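Local coordinates for protein MAU2 chromatid cohesion factor homolog (PDB 4XDN) that forms a complex with SCC2 that is required for cohesin to associate with chromosomes, and so takes part in sister chromatid cohesion, at residues A[33-37]-A[86-90]; A[95-99]-A[367-371]; A[395-399]-A[596-600]. One frame throughout, in Å; residues are numbered along the deposited sequence.

Interaction 1: A[33-37]-A[86-90]; sequences YHLAQ and KVTFE
E90 of helix 81-98 receives hydrogen bonds from two residues of helix 29-45, Y33 and Q37. The Y33 hydroxyl donates to the carboxylate, with OH and E90 OE2 only 2.5 Å apart. OE2 takes this bond on its syn lone pair, which faces E90 OE1. It lies at the edge of the phenol ring, in the ring plane, and ring and carboxylate planes are turned 77° apart. Q37 NE2 donates to E90 OE1 over 3.2 Å. That bond is nearly straight (169° at the hydrogen), and OE1 lies close to the plane of the Q37 amide.

K86, one turn before E90 on the same helix, forms a salt bridge from NZ to E90 OE2 at 2.6 Å. The lysine chain bends twice, and its amine comes in from above the carboxylate plane. R40 adds a second salt bridge, to E90 OE1.

Apolar contact is slight. Y33 CD1 lies 4.4 Å from V87 CG2. Y33 has its CG anti to the backbone N (chi1 175°), which sends the ring across the gap. Q37 CG lies off one face of this ring, toward its rim, 4.3 Å above the plane.

Over 33-37 and 86-90 the helix axes run roughly parallel and come no closer than 12.0 Å, so long side chains do the bridging. Helix 53-76 packs against both: its F70 touches A36 and E90. The Y33 ring meets an aromatic side chain of another protein chain edge-to-face. This is polar, side-chain-mediated packing of two near-parallel helices at the N-terminal end of an almost all-helical protein.

The E90 carboxylate is thus held by four donors, two to each oxygen. The two positive ones should favour its ionised form, and all would limit its rotation.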
ATOM      1  N   TYR A  33       7.225  -3.545  41.911  1.00 34.06           N
ATOM      2  CA  TYR A  33       7.049  -4.187  40.616  1.00 31.76           C
ATOM      3  C   TYR A  33       5.600  -4.100  40.150  1.00 31.04           C
ATOM      4  O   TYR A  33       5.333  -3.773  38.995  1.00 30.98           O
ATOM      5  CB  TYR A  33       7.496  -5.651  40.685  1.00 30.11           C
ATOM      6  CG  TYR A  33       7.247  -6.432  39.417  1.00 29.59           C
ATOM      7  CD1 TYR A  33       7.893  -6.098  38.232  1.00 32.49           C
ATOM      8  CD2 TYR A  33       6.373  -7.512  39.405  1.00 29.55           C
ATOM      9  CE1 TYR A  33       7.669  -6.813  37.067  1.00 32.10           C
ATOM     10  CE2 TYR A  33       6.143  -8.235  38.246  1.00 32.54           C
ATOM     11  CZ  TYR A  33       6.794  -7.881  37.080  1.00 33.71           C
ATOM     12  OH  TYR A  33       6.568  -8.596  35.928  1.00 36.12           O
ATOM     13  N   HIS A  34       4.668  -4.388  41.054  1.00 29.01           N
ATOM     14  CA  HIS A  34       3.248  -4.355  40.720  1.00 32.32           C
ATOM     15  C   HIS A  34       2.752  -2.932  40.483  1.00 31.90           C
ATOM     16  O   HIS A  34       1.829  -2.720  39.699  1.00 34.35           O
ATOM     17  CB  HIS A  34       2.420  -5.024  41.821  1.00 33.67           C
ATOM     18  CG  HIS A  34       2.654  -6.496  41.939  1.00 37.59           C
ATOM     19  ND1 HIS A  34       3.282  -7.233  40.949  1.00 38.27           N
ATOM     20  CD2 HIS A  34       2.365  -7.377  42.924  1.00 38.34           C
ATOM     21  CE1 HIS A  34       3.366  -8.493  41.320  1.00 40.03           C
ATOM     22  NE2 HIS A  34       2.802  -8.612  42.515  1.00 39.99           N
ATOM     23  N   LEU A  35       3.361  -1.961  41.157  1.00 29.52           N
ATOM     24  CA  LEU A  35       3.022  -0.561  40.932  1.00 29.33           C
ATOM     25  C   LEU A  35       3.437  -0.128  39.532  1.00 29.66           C
ATOM     26  O   LEU A  35       2.688   0.562  38.839  1.00 30.34           O
ATOM     27  CB  LEU A  35       3.686   0.338  41.977  1.00 28.82           C
ATOM     28  CG  LEU A  35       2.989   0.430  43.334  1.00 29.48           C
ATOM     29  CD1 LEU A  35       3.889   1.126  44.339  1.00 28.77           C
ATOM     30  CD2 LEU A  35       1.659   1.160  43.213  1.00 31.23           C
ATOM     31  N   ALA A  36       4.638  -0.531  39.129  1.00 30.22           N
ATOM     32  CA  ALA A  36       5.127  -0.259  37.783  1.00 29.73           C
ATOM     33  C   ALA A  36       4.166  -0.836  36.752  1.00 28.36           C
ATOM     34  O   ALA A  36       3.911  -0.226  35.715  1.00 29.82           O
ATOM     35  CB  ALA A  36       6.521  -0.839  37.591  1.00 30.28           C
ATOM     36  N   GLN A  37       3.634  -2.017  37.049  1.00 27.13           N
ATOM     37  CA  GLN A  37       2.669  -2.663  36.170  1.00 29.50           C
ATOM     38  C   GLN A  37       1.320  -1.951  36.210  1.00 32.18           C
ATOM     39  O   GLN A  37       0.675  -1.783  35.173  1.00 34.62           O
ATOM     40  CB  GLN A  37       2.496  -4.135  36.554  1.00 28.61           C
ATOM     41  CG  GLN A  37       3.708  -5.003  36.238  1.00 30.57           C
ATOM     42  CD  GLN A  37       3.442  -6.481  36.456  1.00 34.06           C
ATOM     43  OE1 GLN A  37       2.755  -6.867  37.401  1.00 37.28           O
ATOM     44  NE2 GLN A  37       3.985  -7.316  35.578  1.00 36.44           N
ATOM     45  N   LYS A  86      13.083  -9.931  33.015  1.00 32.60           N
ATOM     46  CA  LYS A  86      11.669  -9.581  32.941  1.00 33.14           C
ATOM     47  C   LYS A  86      11.461  -8.082  33.125  1.00 32.73           C
ATOM     48  O   LYS A  86      10.773  -7.443  32.327  1.00 33.95           O
ATOM     49  CB  LYS A  86      10.878 -10.357  33.996  1.00 37.26           C
ATOM     50  CG  LYS A  86       9.364 -10.246  33.868  1.00 41.80           C
ATOM     51  CD  LYS A  86       8.868 -10.800  32.535  1.00 45.84           C
ATOM     52  CE  LYS A  86       7.360 -10.996  32.522  1.00 48.96           C
ATOM     53  NZ  LYS A  86       6.615  -9.712  32.459  1.00 52.43           N
ATOM     54  N   VAL A  87      12.064  -7.528  34.174  1.00 32.23           N
ATOM     55  CA  VAL A  87      11.942  -6.104  34.471  1.00 31.80           C
ATOM     56  C   VAL A  87      12.471  -5.249  33.323  1.00 29.71           C
ATOM     57  O   VAL A  87      11.828  -4.281  32.912  1.00 26.46           O
ATOM     58  CB  VAL A  87      12.698  -5.733  35.769  1.00 33.42           C
ATOM     59  CG1 VAL A  87      12.736  -4.215  35.968  1.00 34.37           C
ATOM     60  CG2 VAL A  87      12.049  -6.405  36.975  1.00 33.19           C
ATOM     61  N   THR A  88      13.644  -5.606  32.812  1.00 28.81           N
ATOM     62  CA  THR A  88      14.273  -4.838  31.746  1.00 28.35           C
ATOM     63  C   THR A  88      13.419  -4.855  30.484  1.00 26.15           C
ATOM     64  O   THR A  88      13.242  -3.823  29.841  1.00 27.79           O
ATOM     65  CB  THR A  88      15.677  -5.381  31.424  1.00 27.98           C
ATOM     66  OG1 THR A  88      16.499  -5.285  32.592  1.00 28.89           O
ATOM     67  CG2 THR A  88      16.326  -4.590  30.291  1.00 28.58           C
ATOM     68  N   PHE A  89      12.889  -6.025  30.141  1.00 26.98           N
ATOM     69  CA  PHE A  89      12.058  -6.170  28.950  1.00 26.59           C
ATOM     70  C   PHE A  89      10.783  -5.330  29.044  1.00 27.21           C
ATOM     71  O   PHE A  89      10.434  -4.625  28.097  1.00 25.30           O
ATOM     72  CB  PHE A  89      11.696  -7.643  28.723  1.00 26.87           C
ATOM     73  CG  PHE A  89      12.858  -8.507  28.286  1.00 31.46           C
ATOM     74  CD1 PHE A  89      13.955  -7.964  27.631  1.00 32.48           C
ATOM     75  CD2 PHE A  89      12.842  -9.873  28.525  1.00 32.33           C
ATOM     76  CE1 PHE A  89      15.012  -8.765  27.232  1.00 31.24           C
ATOM     77  CE2 PHE A  89      13.897 -10.675  28.127  1.00 33.09           C
ATOM     78  CZ  PHE A  89      14.981 -10.120  27.480  1.00 33.08           C
ATOM     79  N   GLU A  90      10.092  -5.399  30.180  1.00 27.93           N
ATOM     80  CA  GLU A  90       8.871  -4.622  30.371  1.00 27.26           C
ATOM     81  C   GLU A  90       9.170  -3.130  30.318  1.00 27.72           C
ATOM     82  O   GLU A  90       8.443  -2.363  29.684  1.00 27.85           O
ATOM     83  CB  GLU A  90       8.206  -4.969  31.701  1.00 26.98           C
ATOM     84  CG  GLU A  90       7.555  -6.336  31.732  1.00 30.07           C
ATOM     85  CD  GLU A  90       6.904  -6.631  33.066  1.00 31.57           C
ATOM     86  OE1 GLU A  90       5.965  -5.902  33.446  1.00 33.07           O
ATOM     87  OE2 GLU A  90       7.336  -7.589  33.740  1.00 33.28           O
TER

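Interaction 2: A[95-99]-A[367-371]; sequences LIQET and VSMNE
S368 turns its OG anti to the backbone N (chi1 -179°), and E98 folds back at its second torsion (chi2 -61°). These two turns make hydroxyl and carboxylate meet. S368 OG donates to E98 OE2 over a short 2.6 Å. The bond arrives on the syn side, 30° out of the carboxylate plane.

S368 is also the N-cap residue of helix 369-398; its OG accepts from N370 N, 3.1 Å away. The N370 amide also bends back to it: ND2 donates to S368 OG at 3.3 Å, tilted from the amide plane. N370 ND2 has a further partner in Y60 OH, on helix 53-76. Y59 of that helix joins the cluster, bonding through its hydroxyl to E98 OE1 and to M369 N.

Beside this, one water bridges the segments. It donates to Q97 OE1 at 2.6 Å and accepts from S368 N at 2.9 Å.

The backbone of E98 also hydrogen-bonds to another protein chain, so the contact lies next to a protein interface.

S368 therefore works in both directions, donating to a carboxylate while capping a helix. The C-terminal turn of helix 81-98 is tied to the start of helix 369-398. The N-terminal end of helix 369-398 would probably favour the negative charge of E98.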
ATOM      1  N   LEU A  95       9.998   2.198  26.796  1.00 24.81           N
ATOM      2  CA  LEU A  95      10.924   3.151  26.197  1.00 26.91           C
ATOM      3  C   LEU A  95      10.762   3.155  24.680  1.00 26.95           C
ATOM      4  O   LEU A  95      10.800   4.202  24.037  1.00 25.77           O
ATOM      5  CB  LEU A  95      12.369   2.813  26.569  1.00 28.86           C
ATOM      6  CG  LEU A  95      12.762   2.965  28.039  1.00 28.74           C
ATOM      7  CD1 LEU A  95      14.181   2.470  28.252  1.00 29.39           C
ATOM      8  CD2 LEU A  95      12.629   4.411  28.499  1.00 29.82           C
ATOM      9  N   ILE A  96      10.566   1.966  24.125  1.00 25.81           N
ATOM     10  CA  ILE A  96      10.460   1.791  22.685  1.00 26.30           C
ATOM     11  C   ILE A  96       9.126   2.314  22.149  1.00 28.13           C
ATOM     12  O   ILE A  96       9.077   2.922  21.078  1.00 31.78           O
ATOM     13  CB  ILE A  96      10.633   0.300  22.312  1.00 26.48           C
ATOM     14  CG1 ILE A  96      12.072  -0.137  22.597  1.00 29.24           C
ATOM     15  CG2 ILE A  96      10.304   0.054  20.845  1.00 28.81           C
ATOM     16  CD1 ILE A  96      12.314  -1.628  22.465  1.00 30.44           C
ATOM     17  N   GLN A  97       8.050   2.088  22.896  1.00 25.95           N
ATOM     18  CA  GLN A  97       6.707   2.406  22.418  1.00 26.05           C
ATOM     19  C   GLN A  97       6.206   3.786  22.843  1.00 24.26           C
ATOM     20  O   GLN A  97       5.303   4.334  22.212  1.00 26.36           O
ATOM     21  CB  GLN A  97       5.718   1.344  22.900  1.00 26.27           C
ATOM     22  CG  GLN A  97       5.943  -0.033  22.293  1.00 30.12           C
ATOM     23  CD  GLN A  97       4.861  -1.021  22.684  1.00 35.95           C
ATOM     24  OE1 GLN A  97       3.907  -0.672  23.381  1.00 36.45           O
ATOM     25  NE2 GLN A  97       5.004  -2.264  22.237  1.00 39.98           N
ATOM     26  N   GLU A  98       6.791   4.347  23.899  1.00 23.48           N
ATOM     27  CA  GLU A  98       6.274   5.584  24.490  1.00 25.26           C
ATOM     28  C   GLU A  98       7.223   6.774  24.345  1.00 27.16           C
ATOM     29  O   GLU A  98       6.791   7.921  24.464  1.00 29.92           O
ATOM     30  CB  GLU A  98       5.960   5.359  25.974  1.00 24.50           C
ATOM     31  CG  GLU A  98       5.126   4.111  26.254  1.00 26.19           C
ATOM     32  CD  GLU A  98       3.765   4.141  25.574  1.00 29.26           C
ATOM     33  OE1 GLU A  98       3.246   5.248  25.315  1.00 30.07           O
ATOM     34  OE2 GLU A  98       3.215   3.055  25.298  1.00 29.94           O
ATOM     35  N   THR A  99       8.500   6.503  24.076  1.00 25.92           N
ATOM     36  CA  THR A  99       9.533   7.542  24.080  1.00 24.81           C
ATOM     37  C   THR A  99      10.397   7.541  22.820  1.00 24.36           C
ATOM     38  O   THR A  99      10.227   6.702  21.936  1.00 22.30           O
ATOM     39  CB  THR A  99      10.477   7.380  25.295  1.00 25.47           C
ATOM     40  OG1 THR A  99      11.287   6.210  25.127  1.00 26.09           O
ATOM     41  CG2 THR A  99       9.686   7.257  26.591  1.00 24.37           C
ATOM     42  N   VAL A 367      -3.009  -1.643  24.778  1.00 34.53           N
ATOM     43  CA  VAL A 367      -1.954  -1.253  23.856  1.00 31.80           C
ATOM     44  C   VAL A 367      -1.638   0.221  24.023  1.00 30.81           C
ATOM     45  O   VAL A 367      -2.457   0.990  24.530  1.00 33.21           O
ATOM     46  CB  VAL A 367      -2.352  -1.530  22.399  1.00 31.23           C
ATOM     47  CG1 VAL A 367      -2.444  -3.024  22.157  1.00 32.18           C
ATOM     48  CG2 VAL A 367      -3.677  -0.844  22.063  1.00 30.32           C
ATOM     49  N   SER A 368      -0.444   0.607  23.596  1.00 29.05           N
ATOM     50  CA  SER A 368      -0.010   1.989  23.693  1.00 27.76           C
ATOM     51  C   SER A 368      -0.989   2.921  22.997  1.00 30.52           C
ATOM     52  O   SER A 368      -1.604   2.560  21.989  1.00 29.11           O
ATOM     53  CB  SER A 368       1.382   2.151  23.083  1.00 25.28           C
ATOM     54  OG  SER A 368       1.828   3.489  23.187  1.00 27.89           O
ATOM     55  N   MET A 369      -1.145   4.118  23.552  1.00 32.43           N
ATOM     56  CA  MET A 369      -1.877   5.176  22.875  1.00 31.32           C
ATOM     57  C   MET A 369      -1.301   5.363  21.475  1.00 28.67           C
ATOM     58  O   MET A 369      -2.026   5.636  20.522  1.00 26.05           O
ATOM     59  CB  MET A 369      -1.789   6.477  23.672  1.00 32.19           C
ATOM     60  CG  MET A 369      -2.400   7.699  22.984  1.00 31.43           C
ATOM     61  SD  MET A 369      -1.758   9.239  23.659  1.00 43.19           S
ATOM     62  CE  MET A 369      -0.073   9.197  23.047  1.00 34.33           C
ATOM     63  N   ASN A 370       0.014   5.203  21.362  1.00 25.58           N
ATOM     64  CA  ASN A 370       0.704   5.416  20.099  1.00 26.92           C
ATOM     65  C   ASN A 370       0.386   4.333  19.068  1.00 28.52           C
ATOM     66  O   ASN A 370       0.475   4.573  17.866  1.00 28.57           O
ATOM     67  CB  ASN A 370       2.210   5.496  20.341  1.00 26.60           C
ATOM     68  CG  ASN A 370       2.595   6.692  21.195  1.00 29.45           C
ATOM     69  OD1 ASN A 370       2.465   7.841  20.769  1.00 31.40           O
ATOM     70  ND2 ASN A 370       3.076   6.427  22.405  1.00 31.01           N
ATOM     71  N   GLU A 371       0.012   3.147  19.536  1.00 28.84           N
ATOM     72  CA  GLU A 371      -0.474   2.105  18.641  1.00 29.68           C
ATOM     73  C   GLU A 371      -1.835   2.509  18.084  1.00 29.48           C
ATOM     74  O   GLU A 371      -2.090   2.378  16.888  1.00 25.65           O
ATOM     75  CB  GLU A 371      -0.567   0.757  19.360  1.00 36.17           C
ATOM     76  CG  GLU A 371      -1.257  -0.345  18.555  1.00 45.99           C
ATOM     77  CD  GLU A 371      -0.607  -0.595  17.202  1.00 55.74           C
ATOM     78  OE1 GLU A 371       0.618  -0.376  17.072  1.00 59.72           O
ATOM     79  OE2 GLU A 371      -1.324  -1.013  16.265  1.00 59.03           O
TER
HETATM   80  O   HOH W   1       1.503  -1.439  22.954  1.00 51.42           O

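Interaction 3: A[395-399]-A[596-600]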
ATOM      1  N   THR A 395     -14.143  11.960 -12.709  1.00 34.71           N
ATOM      2  CA  THR A 395     -13.321  12.407 -13.827  1.00 34.92           C
ATOM      3  C   THR A 395     -13.513  11.493 -15.030  1.00 34.67           C
ATOM      4  O   THR A 395     -13.631  11.961 -16.164  1.00 34.80           O
ATOM      5  CB  THR A 395     -11.825  12.455 -13.444  1.00 34.40           C
ATOM      6  OG1 THR A 395     -11.636  13.378 -12.365  1.00 33.96           O
ATOM      7  CG2 THR A 395     -10.969  12.896 -14.625  1.00 33.82           C
ATOM      8  N   LEU A 396     -13.543  10.189 -14.777  1.00 34.65           N
ATOM      9  CA  LEU A 396     -13.813   9.214 -15.827  1.00 35.71           C
ATOM     10  C   LEU A 396     -15.200   9.426 -16.421  1.00 35.26           C
ATOM     11  O   LEU A 396     -15.387   9.349 -17.635  1.00 36.13           O
ATOM     12  CB  LEU A 396     -13.700   7.790 -15.281  1.00 38.32           C
ATOM     13  CG  LEU A 396     -12.409   7.030 -15.581  1.00 42.41           C
ATOM     14  CD1 LEU A 396     -12.370   5.744 -14.775  1.00 44.27           C
ATOM     15  CD2 LEU A 396     -12.295   6.732 -17.068  1.00 44.18           C
ATOM     16  N   LEU A 397     -16.171   9.693 -15.553  1.00 34.51           N
ATOM     17  CA  LEU A 397     -17.560   9.818 -15.974  1.00 35.78           C
ATOM     18  C   LEU A 397     -17.809  11.100 -16.761  1.00 35.02           C
ATOM     19  O   LEU A 397     -18.495  11.080 -17.781  1.00 36.19           O
ATOM     20  CB  LEU A 397     -18.489   9.770 -14.756  1.00 37.55           C
ATOM     21  CG  LEU A 397     -19.990   9.888 -15.041  1.00 41.45           C
ATOM     22  CD1 LEU A 397     -20.484   8.709 -15.869  1.00 40.80           C
ATOM     23  CD2 LEU A 397     -20.777  10.005 -13.738  1.00 43.61           C
ATOM     24  N   LYS A 398     -17.241  12.208 -16.291  1.00 32.68           N
ATOM     25  CA  LYS A 398     -17.581  13.530 -16.817  1.00 35.96           C
ATOM     26  C   LYS A 398     -16.546  14.094 -17.790  1.00 36.18           C
ATOM     27  O   LYS A 398     -16.858  14.975 -18.592  1.00 36.80           O
ATOM     28  CB  LYS A 398     -17.772  14.515 -15.659  1.00 38.52           C
ATOM     29  CG  LYS A 398     -18.896  14.139 -14.701  1.00 43.14           C
ATOM     30  CD  LYS A 398     -20.214  13.988 -15.440  1.00 50.26           C
ATOM     31  CE  LYS A 398     -21.403  14.033 -14.495  1.00 55.92           C
ATOM     32  NZ  LYS A 398     -22.690  14.056 -15.249  1.00 59.64           N
ATOM     33  N   GLY A 399     -15.317  13.595 -17.721  1.00 34.46           N
ATOM     34  CA  GLY A 399     -14.253  14.108 -18.563  1.00 34.12           C
ATOM     35  C   GLY A 399     -13.799  15.483 -18.112  1.00 35.19           C
ATOM     36  O   GLY A 399     -13.549  16.370 -18.928  1.00 38.12           O
ATOM     37  N   GLN A 596     -21.416   7.341 -23.493  1.00 33.13           N
ATOM     38  CA  GLN A 596     -21.543   6.843 -22.125  1.00 36.88           C
ATOM     39  C   GLN A 596     -20.739   7.659 -21.110  1.00 35.07           C
ATOM     40  O   GLN A 596     -21.029   7.616 -19.915  1.00 37.35           O
ATOM     41  CB  GLN A 596     -21.110   5.377 -22.065  1.00 41.25           C
ATOM     42  CG  GLN A 596     -21.912   4.443 -22.961  1.00 45.02           C
ATOM     43  CD  GLN A 596     -23.162   3.912 -22.288  1.00 51.98           C
ATOM     44  OE1 GLN A 596     -23.277   2.713 -22.030  1.00 55.88           O
ATOM     45  NE2 GLN A 596     -24.107   4.799 -22.004  1.00 53.60           N
ATOM     46  N   GLN A 597     -19.738   8.398 -21.583  1.00 32.25           N
ATOM     47  CA  GLN A 597     -18.913   9.233 -20.711  1.00 33.65           C
ATOM     48  C   GLN A 597     -18.652  10.597 -21.336  1.00 35.13           C
ATOM     49  O   GLN A 597     -18.626  10.733 -22.559  1.00 34.29           O
ATOM     50  CB  GLN A 597     -17.578   8.544 -20.404  1.00 31.42           C
ATOM     51  CG  GLN A 597     -17.702   7.291 -19.554  1.00 31.91           C
ATOM     52  CD  GLN A 597     -16.377   6.564 -19.378  1.00 32.84           C
ATOM     53  OE1 GLN A 597     -15.334   7.023 -19.844  1.00 34.68           O
ATOM     54  NE2 GLN A 597     -16.416   5.424 -18.701  1.00 28.92           N
ATOM     55  N   GLY A 598     -18.455  11.604 -20.490  1.00 35.43           N
ATOM     56  CA  GLY A 598     -18.113  12.936 -20.955  1.00 35.36           C
ATOM     57  C   GLY A 598     -16.673  12.998 -21.428  1.00 33.29           C
ATOM     58  O   GLY A 598     -15.889  12.089 -21.162  1.00 32.24           O
ATOM     59  N   GLY A 599     -16.322  14.068 -22.136  1.00 32.23           N
ATOM     60  CA  GLY A 599     -14.967  14.248 -22.632  1.00 33.63           C
ATOM     61  C   GLY A 599     -14.646  13.413 -23.863  1.00 31.53           C
ATOM     62  O   GLY A 599     -13.499  13.373 -24.305  1.00 32.33           O
ATOM     63  N   MET A 600     -15.660  12.762 -24.423  1.00 29.45           N
ATOM     64  CA  MET A 600     -15.471  11.820 -25.527  1.00 30.22           C
ATOM     65  C   MET A 600     -15.871  12.382 -26.896  1.00 29.81           C
ATOM     66  O   MET A 600     -15.924  11.644 -27.876  1.00 28.64           O
ATOM     67  CB  MET A 600     -16.277  10.546 -25.256  1.00 31.26           C
ATOM     68  CG  MET A 600     -15.784   9.744 -24.061  1.00 32.17           C
ATOM     69  SD  MET A 600     -14.232   8.903 -24.410  1.00 33.17           S
ATOM     70  CE  MET A 600     -14.809   7.526 -25.400  1.00 45.75           C
TER
HETATM   71  O   HOH W   2     -14.014  10.283 -19.899  1.00 35.95           O
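The side chains of L396 and Q597 run alongside each other in the same direction. The extended Q597 chain runs alongside the L396 carbonyl, and its OE1 comes 4.1 Å from L396 CD2. Q597 OE1 and L396 O are both acceptors, 3.2 Å apart, and do not bond. A water serves L396 O instead, donating to it at 2.8 Å and to G598 O at 2.9 Å.

The direct bond is between backbones. G598 N donates to L397 O over 2.8 Å, and the bond is almost straight (173° at the hydrogen). A CA-H...O contact from G598 CA to K398 O, 3.4 Å, follows beside it. L397 starts away from the loop, but its CD1 returns to 4.2 Å from Q596 O. G399, G598 and G599 let the main chains pass very close: G399 and G599 have their CA atoms 4.1 Å apart.

The contact joins the C-terminal end of helix 369-398 to the loop between helices 580-593 and 601-618. Q597 also packs on L562 of helix 562-575, and L397 and Q597 both touch C336, in the loop between helices 317-331 and 339-360. T395 packs on M422 and F426 of helix 415-426.

Overall arrangement
The three contacts follow one another along the chain without overlap in sequence. Interactions 1 and 2 are neighbours, with centres about 15 Å apart, and share helix 81-98. Interaction 1 uses the middle of this helix and interaction 2 its C-terminal end. Helix 369-398 then carries the link onward: interaction 2 caps its start and interaction 3 holds its end, about 48 Å between centres. Interaction 3 lies across the chain's centre from the other two, about 62 Å from interaction 1, centre to centre. One long helix thus connects the N-terminal helices with the C-terminal ones in this elongated, almost all-helical protein. Another protein chain reaches all three sites, consistent with the complex this protein forms with SCC2.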